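Local coordinates for arginine decarboxylase, A207R protein (Paramecium bursaria Chlorella virus 1, PDB 2NVA) that decarboxylates arginine to agmatine with pyridoxal 5'-phosphate as cofactor, as a viral enzyme of the ornithine decarboxylase-like family with a TIM-barrel domain, at residues Cys49-Leu55 with Ala258-Ser262; Thr301-Arg306 with Val334-His340. One frame throughout, in Å; residues are numbered along the deposited sequence.

Contact 1 (Cys49-Leu55 with Ala258-Ser262); sequences CNNDEVL and AEHYS
The capped N-terminus of helix 53-61, beside the pyridoxal phosphate site of the TIM barrel, receives the ring of Tyr261. Asp52 is the N-cap: its OD1 accepts from Leu55 N at 3.0 Å through the lone pair turned away from OD2, and Tyr261 OH donates to the same oxygen at 2.7 Å, arriving from above the carboxylate plane, 50° out of it. Two donors thus grip OD1 while Tyr371 holds OD2, which fixes the carboxylate's rotation. Leu55 CD1 sits 3.9 Å from the Tyr261 ring centroid, almost on its normal, a CH-pi contact. Asn50 OD1 takes Asp52 N at 3.0 Å, an Asx turn leading into the cap; its ND2 donates to Gly351 O and, at 2.9 Å, to a water that also bonds Ser262 OG. With SG anti to the backbone N (chi1 -176°), Cys49 meets Ala258, SG to CB 3.6 Å, and the Cys49 side chain comes within about 4 Å, nearest atoms, of the bound agmatine-cofactor adduct. Around the contact, Val27 of helix 24-37 touches both Leu55 and Tyr261, Tyr45 of strand 41-46 packs on Leu55 and Ala258, and Tyr371 of strand 367-371 lies against Val54 and Tyr261.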
loop_
_atom_site.group_PDB
_atom_site.type_symbol
_atom_site.label_atom_id
_atom_site.label_comp_id
_atom_site.label_asym_id
_atom_site.label_seq_id
_atom_site.Cartn_x
_atom_site.Cartn_y
_atom_site.Cartn_z
ATOM N N CYS A 49 14.426 -1.389 0.359
ATOM C CA CYS A 49 13.959 -2.498 1.190
ATOM C C CYS A 49 13.668 -2.059 2.632
ATOM O O CYS A 49 12.710 -2.531 3.251
ATOM C CB CYS A 49 14.987 -3.627 1.166
ATOM S SG CYS A 49 14.498 -5.125 2.059
ATOM N N ASN A 50 14.504 -1.145 3.137
ATOM C CA ASN A 50 14.356 -0.579 4.468
ATOM C C ASN A 50 15.290 0.611 4.552
ATOM O O ASN A 50 16.517 0.455 4.490
ATOM C CB ASN A 50 14.710 -1.606 5.552
ATOM C CG ASN A 50 14.337 -1.137 6.940
ATOM O OD1 ASN A 50 14.273 0.060 7.199
ATOM N ND2 ASN A 50 14.069 -2.086 7.842
ATOM N N ASN A 51 14.709 1.799 4.649
ATOM C CA ASN A 51 15.491 3.040 4.655
ATOM C C ASN A 51 15.670 3.642 6.051
ATOM O O ASN A 51 15.978 4.816 6.182
ATOM C CB ASN A 51 14.843 4.064 3.726
ATOM C CG ASN A 51 13.364 4.253 4.021
ATOM O OD1 ASN A 51 12.896 4.007 5.135
ATOM N ND2 ASN A 51 12.621 4.709 3.016
ATOM N N ASP A 52 15.451 2.827 7.084
ATOM C CA ASP A 52 15.694 3.223 8.463
ATOM C C ASP A 52 17.070 3.888 8.576
ATOM O O ASP A 52 18.079 3.318 8.168
ATOM C CB ASP A 52 15.603 1.981 9.359
ATOM C CG ASP A 52 15.916 2.284 10.807
ATOM O OD1 ASP A 52 17.090 2.122 11.200
ATOM O OD2 ASP A 52 14.993 2.695 11.542
ATOM N N GLU A 53 17.109 5.095 9.133
ATOM C CA GLU A 53 18.362 5.853 9.123
ATOM C C GLU A 53 19.501 5.247 9.951
ATOM O O GLU A 53 20.681 5.459 9.623
ATOM C CB GLU A 53 18.148 7.340 9.410
ATOM C CG GLU A 53 17.760 7.694 10.811
ATOM C CD GLU A 53 17.580 9.213 10.975
ATOM O OE1 GLU A 53 18.148 9.790 11.922
ATOM O OE2 GLU A 53 16.860 9.823 10.136
ATOM N N VAL A 54 19.157 4.496 10.994
ATOM C CA VAL A 54 20.180 3.782 11.777
ATOM C C VAL A 54 20.754 2.613 10.974
ATOM O O VAL A 54 21.962 2.358 11.016
ATOM C CB VAL A 54 19.617 3.319 13.148
ATOM C CG1 VAL A 54 20.578 2.371 13.856
ATOM C CG2 VAL A 54 19.340 4.536 14.026
ATOM N N LEU A 55 19.885 1.915 10.242
ATOM C CA LEU A 55 20.324 0.833 9.363
ATOM C C LEU A 55 21.296 1.363 8.306
ATOM O O LEU A 55 22.340 0.757 8.065
ATOM C CB LEU A 55 19.122 0.175 8.668
ATOM C CG LEU A 55 19.397 -0.985 7.707
ATOM C CD1 LEU A 55 20.100 -2.142 8.413
ATOM C CD2 LEU A 55 18.109 -1.464 7.042
ATOM N N ALA A 258 18.175 -6.681 5.518
ATOM C CA ALA A 258 17.042 -6.014 6.177
ATOM C C ALA A 258 16.102 -6.978 6.895
ATOM O O ALA A 258 15.496 -6.611 7.905
ATOM C CB ALA A 258 16.276 -5.143 5.179
ATOM N N GLU A 259 15.960 -8.201 6.384
ATOM C CA GLU A 259 14.935 -9.109 6.948
ATOM C C GLU A 259 15.025 -9.242 8.478
ATOM O O GLU A 259 14.040 -9.007 9.186
ATOM C CB GLU A 259 14.984 -10.490 6.293
ATOM C CG GLU A 259 13.955 -11.480 6.876
ATOM C CD GLU A 259 13.923 -12.828 6.164
ATOM O OE1 GLU A 259 14.604 -12.999 5.127
ATOM O OE2 GLU A 259 13.192 -13.737 6.638
ATOM N N HIS A 260 16.204 -9.600 8.974
ATOM C CA HIS A 260 16.366 -9.946 10.389
ATOM C C HIS A 260 16.682 -8.746 11.267
ATOM O O HIS A 260 16.878 -8.884 12.475
ATOM C CB HIS A 260 17.462 -11.011 10.540
ATOM C CG HIS A 260 17.214 -12.236 9.716
ATOM N ND1 HIS A 260 16.098 -13.031 9.885
ATOM C CD2 HIS A 260 17.937 -12.803 8.720
ATOM C CE1 HIS A 260 16.139 -14.030 9.018
ATOM N NE2 HIS A 260 17.250 -13.918 8.308
ATOM N N TYR A 261 16.738 -7.574 10.651
ATOM C CA TYR A 261 17.065 -6.352 11.368
ATOM C C TYR A 261 16.069 -6.011 12.484
ATOM O O TYR A 261 16.451 -5.480 13.532
ATOM C CB TYR A 261 17.151 -5.191 10.373
ATOM C CG TYR A 261 17.435 -3.816 10.976
ATOM C CD1 TYR A 261 18.517 -3.605 11.838
ATOM C CD2 TYR A 261 16.647 -2.706 10.627
ATOM C CE1 TYR A 261 18.778 -2.339 12.365
ATOM C CE2 TYR A 261 16.894 -1.456 11.134
ATOM C CZ TYR A 261 17.968 -1.264 12.002
ATOM O OH TYR A 261 18.217 -0.005 12.505
ATOM N N SER A 262 14.794 -6.295 12.233
ATOM C CA SER A 262 13.710 -5.857 13.105
ATOM C C SER A 262 12.727 -6.975 13.420
ATOM O O SER A 262 12.578 -7.915 12.649
ATOM C CB SER A 262 12.931 -4.707 12.452
ATOM O OG SER A 262 13.789 -3.623 12.130
HETATM O O HOH W 1 12.614 -1.739 10.372
#

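Contact 2 (Thr301-Arg306 with Val334-His340); sequences TPQLLR and VALPELH
Glu338 O is gripped twice from the end of Arg306: directly by NH2 at 3.0 Å, and through a water that donates to the carbonyl at 2.7 Å while accepting from Arg306 NH1 at 2.9 Å. The direct bond is fairly straight (N-H...O 154°) and lies in the carbonyl plane, with the oxygen close to the guanidinium plane, so both links use the NH1/NH2 edge and limit the group's rotation at the loop after strand 331-337. The arginine reaches there by an extended start and a bend at chi3 (48°). Over one guanidinium face lies His340 ND1, 3.7 Å from NH2, the two planes inclined at 52°. NH2 also forms a salt bridge with Asp343, whose carboxylate accepts from His340 N too; this probably steadies the positive charge.

Beyond the polar end, back along the segments, the contact is apolar. Leu304 points into the other segment, its CG 3.6 Å from Leu339 CD2 and its CD2 3.8 Å from Pro337 CB; the Leu339 methyl rests against CG, CD1 and CD2 together, on the side away from Leu304 CB. Farther along, Pro302 CG meets Leu336 CD1 at 3.9 Å, and Thr301 brings OG1 and CG2 against Val334 CG2. No backbone hydrogen bond joins the two segments: they meet through side chains, and their strands belong to different parts of the same mixed sheet. Strand 303-304 pairs antiparallel with 344-347, strand 331-337 with 314-320, and Leu319 of the latter touches Pro302 and Val334.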
loop_
_atom_site.group_PDB
_atom_site.type_symbol
_atom_site.label_atom_id
_atom_site.label_comp_id
_atom_site.label_asym_id
_atom_site.label_seq_id
_atom_site.Cartn_x
_atom_site.Cartn_y
_atom_site.Cartn_z
ATOM N N THR A 301 3.566 -16.196 11.580
ATOM C CA THR A 301 3.088 -16.616 12.901
ATOM C C THR A 301 3.735 -15.731 13.986
ATOM O O THR A 301 4.970 -15.583 14.012
ATOM C CB THR A 301 3.425 -18.106 13.172
ATOM O OG1 THR A 301 2.843 -18.932 12.151
ATOM C CG2 THR A 301 2.917 -18.566 14.546
ATOM N N PRO A 302 2.914 -15.142 14.874
ATOM C CA PRO A 302 3.460 -14.312 15.944
ATOM C C PRO A 302 4.003 -15.127 17.118
ATOM O O PRO A 302 3.631 -16.298 17.307
ATOM C CB PRO A 302 2.252 -13.510 16.397
ATOM C CG PRO A 302 1.099 -14.443 16.191
ATOM C CD PRO A 302 1.436 -15.182 14.914
ATOM N N GLN A 303 4.866 -14.477 17.898
ATOM C CA GLN A 303 5.349 -14.985 19.181
ATOM C C GLN A 303 4.589 -14.264 20.291
ATOM O O GLN A 303 4.549 -13.035 20.309
ATOM C CB GLN A 303 6.842 -14.680 19.311
ATOM C CG GLN A 303 7.695 -15.422 18.287
ATOM C CD GLN A 303 7.862 -16.872 18.654
ATOM O OE1 GLN A 303 8.223 -17.196 19.788
ATOM N NE2 GLN A 303 7.615 -17.762 17.702
ATOM N N LEU A 304 4.000 -15.019 21.216
ATOM C CA LEU A 304 3.334 -14.411 22.375
ATOM C C LEU A 304 4.362 -13.881 23.369
ATOM O O LEU A 304 5.372 -14.542 23.641
ATOM C CB LEU A 304 2.474 -15.451 23.088
ATOM C CG LEU A 304 1.022 -15.617 22.677
ATOM C CD1 LEU A 304 0.905 -16.308 21.312
ATOM C CD2 LEU A 304 0.321 -16.426 23.783
ATOM N N LEU A 305 4.118 -12.688 23.897
ATOM C CA LEU A 305 4.994 -12.138 24.931
ATOM C C LEU A 305 4.623 -12.637 26.328
ATOM O O LEU A 305 5.486 -12.751 27.191
ATOM C CB LEU A 305 5.053 -10.608 24.854
ATOM C CG LEU A 305 5.903 -10.202 23.632
ATOM C CD1 LEU A 305 5.514 -8.827 23.114
ATOM C CD2 LEU A 305 7.400 -10.296 23.910
ATOM N N ARG A 306 3.334 -12.926 26.539
ATOM C CA ARG A 306 2.862 -13.561 27.776
ATOM C C ARG A 306 3.274 -15.038 27.816
ATOM O O ARG A 306 3.048 -15.790 26.857
ATOM C CB ARG A 306 1.341 -13.431 27.871
ATOM C CG ARG A 306 0.716 -14.198 29.013
ATOM C CD ARG A 306 -0.756 -13.844 29.201
ATOM N NE ARG A 306 -1.521 -13.860 27.949
ATOM C CZ ARG A 306 -2.073 -14.946 27.406
ATOM N NH1 ARG A 306 -1.933 -16.126 28.004
ATOM N NH2 ARG A 306 -2.770 -14.859 26.267
ATOM N N VAL A 334 -4.322 -19.727 12.013
ATOM C CA VAL A 334 -3.124 -20.154 12.734
ATOM C C VAL A 334 -3.515 -20.679 14.120
ATOM O O VAL A 334 -4.373 -20.107 14.787
ATOM C CB VAL A 334 -2.067 -18.998 12.819
ATOM C CG1 VAL A 334 -2.660 -17.755 13.513
ATOM C CG2 VAL A 334 -0.757 -19.478 13.508
ATOM N N ALA A 335 -2.888 -21.775 14.541
ATOM C CA ALA A 335 -3.141 -22.319 15.873
ATOM C C ALA A 335 -2.283 -21.557 16.892
ATOM O O ALA A 335 -1.060 -21.438 16.724
ATOM C CB ALA A 335 -2.810 -23.801 15.898
ATOM N N LEU A 336 -2.926 -21.037 17.940
ATOM C CA LEU A 336 -2.229 -20.250 18.963
ATOM C C LEU A 336 -2.889 -20.484 20.321
ATOM O O LEU A 336 -4.060 -20.839 20.360
ATOM C CB LEU A 336 -2.299 -18.747 18.616
ATOM C CG LEU A 336 -1.498 -18.182 17.431
ATOM C CD1 LEU A 336 -1.859 -16.706 17.204
ATOM C CD2 LEU A 336 0.005 -18.346 17.643
ATOM N N PRO A 337 -2.154 -20.252 21.428
ATOM C CA PRO A 337 -2.804 -20.150 22.717
ATOM C C PRO A 337 -3.872 -19.049 22.624
ATOM O O PRO A 337 -3.708 -18.106 21.838
ATOM C CB PRO A 337 -1.666 -19.710 23.649
ATOM C CG PRO A 337 -0.420 -20.224 22.996
ATOM C CD PRO A 337 -0.690 -20.043 21.525
ATOM N N GLU A 338 -4.942 -19.170 23.393
ATOM C CA GLU A 338 -5.949 -18.122 23.417
ATOM C C GLU A 338 -5.323 -16.769 23.782
ATOM O O GLU A 338 -4.519 -16.679 24.718
ATOM C CB GLU A 338 -7.087 -18.446 24.393
ATOM C CG GLU A 338 -8.214 -17.427 24.299
ATOM C CD GLU A 338 -9.426 -17.781 25.134
ATOM O OE1 GLU A 338 -9.458 -18.879 25.755
ATOM O OE2 GLU A 338 -10.363 -16.956 25.164
ATOM N N LEU A 339 -5.683 -15.727 23.035
ATOM C CA LEU A 339 -5.177 -14.382 23.315
ATOM C C LEU A 339 -6.296 -13.526 23.923
ATOM O O LEU A 339 -7.477 -13.875 23.812
ATOM C CB LEU A 339 -4.672 -13.727 22.028
ATOM C CG LEU A 339 -3.640 -14.478 21.186
ATOM C CD1 LEU A 339 -3.414 -13.766 19.854
ATOM C CD2 LEU A 339 -2.344 -14.596 21.942
ATOM N N HIS A 340 -5.918 -12.412 24.543
ATOM C CA HIS A 340 -6.865 -11.502 25.173
ATOM C C HIS A 340 -6.580 -10.069 24.769
ATOM O O HIS A 340 -5.431 -9.722 24.478
ATOM C CB HIS A 340 -6.798 -11.660 26.690
ATOM C CG HIS A 340 -7.139 -13.044 27.137
ATOM N ND1 HIS A 340 -6.183 -13.977 27.462
ATOM C CD2 HIS A 340 -8.328 -13.682 27.204
ATOM C CE1 HIS A 340 -6.773 -15.117 27.767
ATOM N NE2 HIS A 340 -8.075 -14.961 27.626
HETATM O O HOH W 2 -3.382 -18.226 26.676
#

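From the N terminus the chain gives strand 18-22 to the mixed sheet, then enters the barrel, where strand 41-46 leads into contact 1, whose second segment returns 203 residues later, after all the remaining barrel strands. That long closure ties the start of helix 53-61 to the passage from helix 255-258 into strand 262-274, where the chain leaves the barrel for the mixed sheet. Contact 2 follows in series, neither nested in nor crossing the first, and closes a 27-residue connection without helix inside the beta domain. The centres are 25 Å apart and their nearest atoms about 11 Å: contact 1 joins barrel to beta domain beside the cofactor, contact 2 lies wholly within the beta domain, away from that site.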